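Local coordinates for protein ECF RNA polymerase sigma factor SigK (Mycobacterium tuberculosis, PDB 4NQW) that probably directs RNA polymerase to specific promoters as an extracytoplasmic function sigma factor, apparently held inactive by an anti-sigma factor until regulated proteolysis releases it, at residues Tyr67-Val79 / Trp96-Arg108. Sequence-based numbering, arbitrary orientation.
Sequences YSEETTQEIYLEV and WLLTMAHRRAVDR. With CD (cadmium ion), chain E; CD (cadmium ion), chain F; CD (cadmium ion), chain L; CD (cadmium ion), chain C.
In sigma-70 domain 2, the helical domain that in this family recognises the -10 element and takes part in melting the DNA, helices 65-82 and 93-111 pack side by side, and Ile75 lies against Ala101 where their backbones come closest. The axes of segments 67-79 and 96-108 run 137° apart in their N-to-C directions and approach to 9.8 Å. Ile75 lays CD1 on Ala101 CB at 3.5 Å, while its CG2 turns to Leu97 CD1. That same Leu97 methyl presses on Val79 CG2 at 3.4 Å, and beyond it the rim of the Trp96 indole reaches Val79. Met100 brings SD to Val79 CG2 and folds its methyl back over one face of the Trp96 ring. Helix 42-62 packs against the contact, with Leu62 on Thr71 and Thr50 on Leu97, and Thr50 OG1 hydrogen-bonded to Tyr76 OH.

Toward the polar side, Arg104 fits as a knob among Thr71, Glu74, Ile75 and Glu78. Its chain leaves the backbone extended and bends at chi3 (-76°), bringing the guanidinium between two glutamates one helical turn apart. NH1 bonds Glu74 OE1 at 3.2 Å, and NH2 bonds Glu78 OE2 at 2.6 Å in a nearly straight bond. Both oxygens lie near the guanidinium plane but are met from above their own carboxylate planes. The Glu78 carboxylate also chelates a cadmium ion, which would probably draw charge from the oxygen that Arg104 uses.

Arg108 is a second knob, among Tyr67, Glu70, Thr71 and Glu74. Glu70 and Thr71 belong to the motif that contacts RpoC; Glu70 OE1 makes a long, nearly coplanar salt bridge to Arg108 NH2. Thr71 OG1, already bonded to Tyr67 O at 2.7 Å, receives a weak bond from Arg108 NE at 3.4 Å.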
ATOM      1  N   TYR A  67      -2.321 -13.846 -13.050  1.00 20.86           N
ATOM      2  CA  TYR A  67      -1.475 -12.661 -12.909  1.00 21.54           C
ATOM      3  C   TYR A  67      -1.267 -12.263 -11.444  1.00 19.69           C
ATOM      4  O   TYR A  67      -0.219 -11.712 -11.104  1.00 18.83           O
ATOM      5  CB  TYR A  67      -2.031 -11.488 -13.727  1.00 24.10           C
ATOM      6  CG  TYR A  67      -1.899 -11.700 -15.220  1.00 26.37           C
ATOM      7  CD1 TYR A  67      -0.657 -11.627 -15.847  1.00 27.55           C
ATOM      8  CD2 TYR A  67      -3.011 -11.992 -16.006  1.00 28.18           C
ATOM      9  CE1 TYR A  67      -0.528 -11.832 -17.212  1.00 28.30           C
ATOM     10  CE2 TYR A  67      -2.890 -12.198 -17.371  1.00 28.19           C
ATOM     11  CZ  TYR A  67      -1.648 -12.117 -17.969  1.00 28.41           C
ATOM     12  OH  TYR A  67      -1.525 -12.320 -19.324  1.00 29.73           O
ATOM     13  N   SER A  68      -2.244 -12.553 -10.584  1.00 18.14           N
ATOM     14  CA  SER A  68      -2.102 -12.291  -9.146  1.00 19.53           C
ATOM     15  C   SER A  68      -1.001 -13.149  -8.516  1.00 20.37           C
ATOM     16  O   SER A  68      -0.275 -12.687  -7.634  1.00 19.76           O
ATOM     17  CB  SER A  68      -3.423 -12.516  -8.407  1.00 19.33           C
ATOM     18  OG  SER A  68      -4.374 -11.525  -8.754  1.00 18.65           O
ATOM     19  N   GLU A  69      -0.889 -14.393  -8.974  1.00 20.95           N
ATOM     20  CA  GLU A  69       0.191 -15.278  -8.547  1.00 22.56           C
ATOM     21  C   GLU A  69       1.550 -14.741  -8.999  1.00 21.91           C
ATOM     22  O   GLU A  69       2.478 -14.634  -8.201  1.00 20.74           O
ATOM     23  CB  GLU A  69      -0.024 -16.695  -9.088  1.00 24.50           C
ATOM     24  CG  GLU A  69      -1.182 -17.432  -8.435  1.00 26.62           C
ATOM     25  CD  GLU A  69      -1.463 -18.792  -9.059  1.00 29.71           C
ATOM     26  OE1 GLU A  69      -0.695 -19.236  -9.941  1.00 29.52           O
ATOM     27  OE2 GLU A  69      -2.462 -19.430  -8.663  1.00 32.20           O
ATOM     28  N   GLU A  70       1.655 -14.392 -10.277  1.00 22.64           N
ATOM     29  CA  GLU A  70       2.911 -13.875 -10.831  1.00 24.88           C
ATOM     30  C   GLU A  70       3.336 -12.554 -10.188  1.00 22.10           C
ATOM     31  O   GLU A  70       4.515 -12.348  -9.909  1.00 21.05           O
ATOM     32  CB  GLU A  70       2.803 -13.710 -12.346  1.00 28.60           C
ATOM     33  CG  GLU A  70       2.666 -15.031 -13.085  1.00 31.68           C
ATOM     34  CD  GLU A  70       2.673 -14.876 -14.593  1.00 33.94           C
ATOM     35  OE1 GLU A  70       2.710 -13.729 -15.088  1.00 34.79           O
ATOM     36  OE2 GLU A  70       2.642 -15.912 -15.286  1.00 34.84           O
ATOM     37  N   THR A  71       2.372 -11.666  -9.959  1.00 19.89           N
ATOM     38  CA  THR A  71       2.640 -10.387  -9.303  1.00 18.94           C
ATOM     39  C   THR A  71       3.124 -10.598  -7.867  1.00 18.58           C
ATOM     40  O   THR A  71       4.059  -9.934  -7.425  1.00 17.91           O
ATOM     41  CB  THR A  71       1.388  -9.491  -9.301  1.00 19.12           C
ATOM     42  OG1 THR A  71       0.906  -9.341 -10.641  1.00 18.27           O
ATOM     43  CG2 THR A  71       1.692  -8.116  -8.715  1.00 19.61           C
ATOM     44  N   THR A  72       2.492 -11.526  -7.150  1.00 17.51           N
ATOM     45  CA  THR A  72       2.893 -11.853  -5.779  1.00 18.75           C
ATOM     46  C   THR A  72       4.338 -12.361  -5.719  1.00 19.87           C
ATOM     47  O   THR A  72       5.075 -12.014  -4.797  1.00 20.88           O
ATOM     48  CB  THR A  72       1.931 -12.877  -5.136  1.00 19.70           C
ATOM     49  OG1 THR A  72       0.611 -12.320  -5.080  1.00 19.34           O
ATOM     50  CG2 THR A  72       2.370 -13.237  -3.721  1.00 20.57           C
ATOM     51  N   GLN A  73       4.736 -13.168  -6.702  1.00 21.58           N
ATOM     52  CA  GLN A  73       6.125 -13.627  -6.820  1.00 24.50           C
ATOM     53  C   GLN A  73       7.086 -12.462  -7.005  1.00 25.71           C
ATOM     54  O   GLN A  73       8.121 -12.394  -6.343  1.00 25.38           O
ATOM     55  CB  GLN A  73       6.295 -14.571  -8.010  1.00 26.53           C
ATOM     56  CG  GLN A  73       5.743 -15.964  -7.804  1.00 28.53           C
ATOM     57  CD  GLN A  73       6.022 -16.859  -8.996  1.00 30.56           C
ATOM     58  OE1 GLN A  73       5.667 -16.529 -10.128  1.00 32.87           O
ATOM     59  NE2 GLN A  73       6.667 -17.990  -8.752  1.00 30.25           N
ATOM     60  N   GLU A  74       6.745 -11.565  -7.927  1.00 27.97           N
ATOM     61  CA  GLU A  74       7.555 -10.377  -8.184  1.00 30.40           C
ATOM     62  C   GLU A  74       7.730  -9.561  -6.907  1.00 25.98           C
ATOM     63  O   GLU A  74       8.815  -9.049  -6.640  1.00 24.70           O
ATOM     64  CB  GLU A  74       6.919  -9.508  -9.273  1.00 35.92           C
ATOM     65  CG  GLU A  74       7.002 -10.093 -10.675  1.00 41.43           C
ATOM     66  CD  GLU A  74       6.263  -9.263 -11.716  1.00 46.82           C
ATOM     67  OE1 GLU A  74       5.750  -8.172 -11.380  1.00 47.23           O
ATOM     68  OE2 GLU A  74       6.194  -9.707 -12.880  1.00 47.17           O
ATOM     69  N   ILE A  75       6.659  -9.459  -6.122  1.00 23.01           N
ATOM     70  CA  ILE A  75       6.667  -8.684  -4.879  1.00 21.02           C
ATOM     71  C   ILE A  75       7.665  -9.262  -3.880  1.00 21.07           C
ATOM     72  O   ILE A  75       8.500  -8.534  -3.351  1.00 21.37           O
ATOM     73  CB  ILE A  75       5.258  -8.602  -4.247  1.00 20.07           C
ATOM     74  CG1 ILE A  75       4.339  -7.759  -5.135  1.00 17.35           C
ATOM     75  CG2 ILE A  75       5.321  -7.976  -2.860  1.00 21.94           C
ATOM     76  CD1 ILE A  75       2.856  -7.959  -4.896  1.00 15.07           C
ATOM     77  N   TYR A  76       7.592 -10.567  -3.636  1.00 21.89           N
ATOM     78  CA  TYR A  76       8.503 -11.216  -2.687  1.00 22.11           C
ATOM     79  C   TYR A  76       9.932 -11.360  -3.219  1.00 23.70           C
ATOM     80  O   TYR A  76      10.872 -11.472  -2.428  1.00 23.92           O
ATOM     81  CB  TYR A  76       7.942 -12.563  -2.220  1.00 20.32           C
ATOM     82  CG  TYR A  76       6.805 -12.386  -1.243  1.00 19.93           C
ATOM     83  CD1 TYR A  76       5.482 -12.560  -1.639  1.00 20.60           C
ATOM     84  CD2 TYR A  76       7.051 -12.010   0.071  1.00 19.59           C
ATOM     85  CE1 TYR A  76       4.438 -12.380  -0.745  1.00 20.87           C
ATOM     86  CE2 TYR A  76       6.016 -11.825   0.970  1.00 19.88           C
ATOM     87  CZ  TYR A  76       4.712 -12.012   0.558  1.00 20.49           C
ATOM     88  OH  TYR A  76       3.686 -11.834   1.454  1.00 20.32           O
ATOM     89  N   LEU A  77      10.102 -11.339  -4.540  1.00 25.03           N
ATOM     90  CA  LEU A  77      11.445 -11.244  -5.124  1.00 26.86           C
ATOM     91  C   LEU A  77      12.038  -9.869  -4.805  1.00 26.71           C
ATOM     92  O   LEU A  77      13.206  -9.772  -4.441  1.00 25.84           O
ATOM     93  CB  LEU A  77      11.421 -11.498  -6.640  1.00 27.73           C
ATOM     94  CG  LEU A  77      12.741 -11.739  -7.400  1.00 28.83           C
ATOM     95  CD1 LEU A  77      13.583 -10.475  -7.545  1.00 28.01           C
ATOM     96  CD2 LEU A  77      13.571 -12.854  -6.776  1.00 31.03           C
ATOM     97  N   GLU A  78      11.231  -8.812  -4.923  1.00 28.79           N
ATOM     98  CA  GLU A  78      11.688  -7.466  -4.549  1.00 30.79           C
ATOM     99  C   GLU A  78      11.958  -7.357  -3.048  1.00 32.17           C
ATOM    100  O   GLU A  78      12.904  -6.685  -2.642  1.00 34.13           O
ATOM    101  CB  GLU A  78      10.699  -6.373  -4.982  1.00 30.35           C
ATOM    102  CG  GLU A  78      11.199  -4.965  -4.655  1.00 32.89           C
ATOM    103  CD  GLU A  78      10.322  -3.846  -5.187  1.00 34.52           C
ATOM    104  OE1 GLU A  78      10.613  -2.674  -4.871  1.00 34.29           O
ATOM    105  OE2 GLU A  78       9.347  -4.119  -5.918  1.00 35.43           O
ATOM    106  N   VAL A  79      11.131  -8.006  -2.229  1.00 34.69           N
ATOM    107  CA  VAL A  79      11.371  -8.052  -0.784  1.00 37.59           C
ATOM    108  C   VAL A  79      12.781  -8.575  -0.545  1.00 41.38           C
ATOM    109  O   VAL A  79      13.589  -7.926   0.112  1.00 41.96           O
ATOM    110  CB  VAL A  79      10.366  -8.965  -0.041  1.00 35.51           C
ATOM    111  CG1 VAL A  79      10.771  -9.149   1.418  1.00 30.11           C
ATOM    112  CG2 VAL A  79       8.959  -8.392  -0.113  1.00 36.33           C
ATOM    113  N   TRP A  96       5.793  -1.391   4.609  1.00 24.71           N
ATOM    114  CA  TRP A  96       6.807  -1.441   3.555  1.00 25.21           C
ATOM    115  C   TRP A  96       6.448  -2.492   2.501  1.00 24.53           C
ATOM    116  O   TRP A  96       6.573  -2.245   1.301  1.00 23.72           O
ATOM    117  CB  TRP A  96       8.166  -1.754   4.187  1.00 26.67           C
ATOM    118  CG  TRP A  96       9.347  -1.696   3.269  1.00 27.38           C
ATOM    119  CD1 TRP A  96      10.040  -0.582   2.893  1.00 28.60           C
ATOM    120  CD2 TRP A  96      10.007  -2.807   2.652  1.00 27.10           C
ATOM    121  NE1 TRP A  96      11.080  -0.931   2.064  1.00 29.40           N
ATOM    122  CE2 TRP A  96      11.083  -2.291   1.900  1.00 27.22           C
ATOM    123  CE3 TRP A  96       9.787  -4.188   2.652  1.00 27.40           C
ATOM    124  CZ2 TRP A  96      11.936  -3.106   1.156  1.00 26.88           C
ATOM    125  CZ3 TRP A  96      10.637  -5.000   1.913  1.00 28.15           C
ATOM    126  CH2 TRP A  96      11.701  -4.455   1.178  1.00 27.79           C
ATOM    127  N   LEU A  97       5.982  -3.652   2.962  1.00 25.08           N
ATOM    128  CA  LEU A  97       5.598  -4.757   2.080  1.00 24.67           C
ATOM    129  C   LEU A  97       4.300  -4.474   1.321  1.00 24.37           C
ATOM    130  O   LEU A  97       4.243  -4.637   0.102  1.00 23.37           O
ATOM    131  CB  LEU A  97       5.454  -6.050   2.891  1.00 22.67           C
ATOM    132  CG  LEU A  97       4.911  -7.294   2.178  1.00 18.60           C
ATOM    133  CD1 LEU A  97       5.890  -7.791   1.131  1.00 13.90           C
ATOM    134  CD2 LEU A  97       4.612  -8.389   3.191  1.00 20.72           C
ATOM    135  N   LEU A  98       3.254  -4.071   2.040  1.00 23.68           N
ATOM    136  CA  LEU A  98       1.950  -3.847   1.405  1.00 23.58           C
ATOM    137  C   LEU A  98       1.962  -2.656   0.448  1.00 22.43           C
ATOM    138  O   LEU A  98       1.262  -2.664  -0.562  1.00 20.57           O
ATOM    139  CB  LEU A  98       0.832  -3.682   2.443  1.00 23.94           C
ATOM    140  CG  LEU A  98       0.061  -4.951   2.826  1.00 24.37           C
ATOM    141  CD1 LEU A  98      -0.596  -5.601   1.619  1.00 26.51           C
ATOM    142  CD2 LEU A  98       0.965  -5.947   3.519  1.00 22.91           C
ATOM    143  N   THR A  99       2.762  -1.643   0.765  1.00 22.66           N
ATOM    144  CA  THR A  99       2.891  -0.467  -0.093  1.00 22.29           C
ATOM    145  C   THR A  99       3.536  -0.818  -1.434  1.00 22.69           C
ATOM    146  O   THR A  99       3.079  -0.358  -2.481  1.00 24.68           O
ATOM    147  CB  THR A  99       3.711   0.636   0.598  1.00 22.26           C
ATOM    148  OG1 THR A  99       3.082   0.988   1.837  1.00 21.21           O
ATOM    149  CG2 THR A  99       3.814   1.876  -0.281  1.00 22.15           C
ATOM    150  N   MET A 100       4.594  -1.627  -1.403  1.00 22.31           N
ATOM    151  CA  MET A 100       5.254  -2.054  -2.640  1.00 22.69           C
ATOM    152  C   MET A 100       4.389  -3.041  -3.428  1.00 20.59           C
ATOM    153  O   MET A 100       4.457  -3.082  -4.655  1.00 19.72           O
ATOM    154  CB  MET A 100       6.647  -2.636  -2.357  1.00 26.80           C
ATOM    155  CG  MET A 100       6.677  -3.956  -1.602  1.00 31.40           C
ATOM    156  SD  MET A 100       8.275  -4.789  -1.702  1.00 44.99           S
ATOM    157  CE  MET A 100       9.365  -3.545  -1.011  1.00 46.76           C
ATOM    158  N   ALA A 101       3.577  -3.821  -2.714  1.00 19.81           N
ATOM    159  CA  ALA A 101       2.641  -4.763  -3.336  1.00 19.84           C
ATOM    160  C   ALA A 101       1.525  -4.022  -4.062  1.00 20.46           C
ATOM    161  O   ALA A 101       1.159  -4.372  -5.187  1.00 21.14           O
ATOM    162  CB  ALA A 101       2.053  -5.694  -2.287  1.00 18.38           C
ATOM    163  N   HIS A 102       0.990  -2.998  -3.406  1.00 20.19           N
ATOM    164  CA  HIS A 102      -0.053  -2.168  -3.989  1.00 18.56           C
ATOM    165  C   HIS A 102       0.456  -1.397  -5.199  1.00 16.73           C
ATOM    166  O   HIS A 102      -0.226  -1.305  -6.221  1.00 15.05           O
ATOM    167  CB  HIS A 102      -0.576  -1.175  -2.960  1.00 19.36           C
ATOM    168  CG  HIS A 102      -1.747  -0.388  -3.444  1.00 20.25           C
ATOM    169  ND1 HIS A 102      -3.026  -0.892  -3.434  1.00 21.82           N
ATOM    170  CD2 HIS A 102      -1.832   0.851  -3.981  1.00 19.79           C
ATOM    171  CE1 HIS A 102      -3.851   0.008  -3.934  1.00 21.23           C
ATOM    172  NE2 HIS A 102      -3.154   1.076  -4.273  1.00 20.13           N
ATOM    173  N   ARG A 103       1.649  -0.829  -5.066  1.00 16.32           N
ATOM    174  CA  ARG A 103       2.274  -0.086  -6.153  1.00 17.26           C
ATOM    175  C   ARG A 103       2.426  -0.969  -7.390  1.00 16.79           C
ATOM    176  O   ARG A 103       2.191  -0.514  -8.510  1.00 18.57           O
ATOM    177  CB  ARG A 103       3.638   0.447  -5.712  1.00 18.22           C
ATOM    178  CG  ARG A 103       4.397   1.217  -6.785  1.00 19.99           C
ATOM    179  CD  ARG A 103       5.837   1.459  -6.370  1.00 22.02           C
ATOM    180  NE  ARG A 103       6.645   1.969  -7.478  1.00 26.23           N
ATOM    181  CZ  ARG A 103       7.028   3.236  -7.633  1.00 31.96           C
ATOM    182  NH1 ARG A 103       6.699   4.166  -6.745  1.00 36.29           N
ATOM    183  NH2 ARG A 103       7.761   3.577  -8.687  1.00 35.09           N
ATOM    184  N   ARG A 104       2.806  -2.227  -7.176  1.00 14.15           N
ATOM    185  CA  ARG A 104       3.030  -3.168  -8.272  1.00 14.32           C
ATOM    186  C   ARG A 104       1.719  -3.600  -8.929  1.00 15.11           C
ATOM    187  O   ARG A 104       1.631  -3.669 -10.153  1.00 14.96           O
ATOM    188  CB  ARG A 104       3.804  -4.394  -7.773  1.00 15.78           C
ATOM    189  CG  ARG A 104       4.402  -5.246  -8.881  1.00 17.58           C
ATOM    190  CD  ARG A 104       5.372  -6.271  -8.320  1.00 20.19           C
ATOM    191  NE  ARG A 104       6.657  -5.679  -7.943  1.00 21.99           N
ATOM    192  CZ  ARG A 104       7.740  -5.626  -8.720  1.00 22.78           C
ATOM    193  NH1 ARG A 104       7.730  -6.123  -9.952  1.00 22.85           N
ATOM    194  NH2 ARG A 104       8.851  -5.063  -8.261  1.00 23.91           N
ATOM    195  N   ALA A 105       0.706  -3.886  -8.112  1.00 15.92           N
ATOM    196  CA  ALA A 105      -0.610  -4.284  -8.616  1.00 15.92           C
ATOM    197  C   ALA A 105      -1.296  -3.157  -9.390  1.00 17.85           C
ATOM    198  O   ALA A 105      -1.830  -3.378 -10.479  1.00 17.66           O
ATOM    199  CB  ALA A 105      -1.495  -4.743  -7.471  1.00 13.68           C
ATOM    200  N   VAL A 106      -1.284  -1.953  -8.818  1.00 19.90           N
ATOM    201  CA  VAL A 106      -1.884  -0.780  -9.458  1.00 21.60           C
ATOM    202  C   VAL A 106      -1.188  -0.477 -10.783  1.00 22.76           C
ATOM    203  O   VAL A 106      -1.844  -0.200 -11.788  1.00 22.63           O
ATOM    204  CB  VAL A 106      -1.840   0.453  -8.520  1.00 20.84           C
ATOM    205  CG1 VAL A 106      -1.971   1.758  -9.298  1.00 20.30           C
ATOM    206  CG2 VAL A 106      -2.934   0.345  -7.464  1.00 20.18           C
ATOM    207  N   ASP A 107       0.140  -0.533 -10.775  1.00 24.94           N
ATOM    208  CA  ASP A 107       0.926  -0.387 -11.997  1.00 27.81           C
ATOM    209  C   ASP A 107       0.472  -1.373 -13.080  1.00 29.39           C
ATOM    210  O   ASP A 107       0.334  -1.005 -14.248  1.00 28.97           O
ATOM    211  CB  ASP A 107       2.412  -0.586 -11.690  1.00 29.74           C
ATOM    212  CG  ASP A 107       3.247  -0.758 -12.939  1.00 32.16           C
ATOM    213  OD1 ASP A 107       3.348  -1.901 -13.438  1.00 35.45           O
ATOM    214  OD2 ASP A 107       3.811   0.249 -13.414  1.00 32.40           O
ATOM    215  N   ARG A 108       0.246  -2.621 -12.676  1.00 31.19           N
ATOM    216  CA  ARG A 108      -0.223  -3.677 -13.580  1.00 34.35           C
ATOM    217  C   ARG A 108      -1.514  -3.275 -14.297  1.00 35.89           C
ATOM    218  O   ARG A 108      -1.673  -3.526 -15.491  1.00 35.89           O
ATOM    219  CB  ARG A 108      -0.467  -4.975 -12.800  1.00 36.93           C
ATOM    220  CG  ARG A 108      -0.006  -6.240 -13.501  1.00 43.02           C
ATOM    221  CD  ARG A 108       1.511  -6.363 -13.487  1.00 48.77           C
ATOM    222  NE  ARG A 108       1.958  -7.752 -13.397  1.00 52.92           N
ATOM    223  CZ  ARG A 108       1.893  -8.645 -14.385  1.00 55.50           C
ATOM    224  NH1 ARG A 108       1.382  -8.322 -15.570  1.00 53.52           N
ATOM    225  NH2 ARG A 108       2.336  -9.881 -14.178  1.00 58.06           N
TER
HETATM  226 CD    CD E 203      -2.023 -21.653  -9.527  1.00 29.34          CD
HETATM  227 CD    CD F 204       9.089  -1.454  -6.546  1.00 46.41          CD
HETATM  228 CD    CD L 102       3.755   2.642 -13.109  0.60 47.59          CD
HETATM  229 CD    CD C 201       4.286  -1.865 -15.692  1.00 46.88          CD
HETATM  230  O   HOH W   1       6.858  -4.802  -4.619  1.00 20.64           O
HETATM  231  O   HOH W   2       2.854  -4.154 -16.045  1.00 23.66           O
HETATM  232  O   HOH W   3      -4.565 -21.624  -9.480  1.00 38.81           O
HETATM  233  O   HOH W   4      -3.121 -23.464  -7.882  1.00 29.13           O
HETATM  234  O   HOH W   5      10.924  -0.399  -8.300  1.00 21.70           O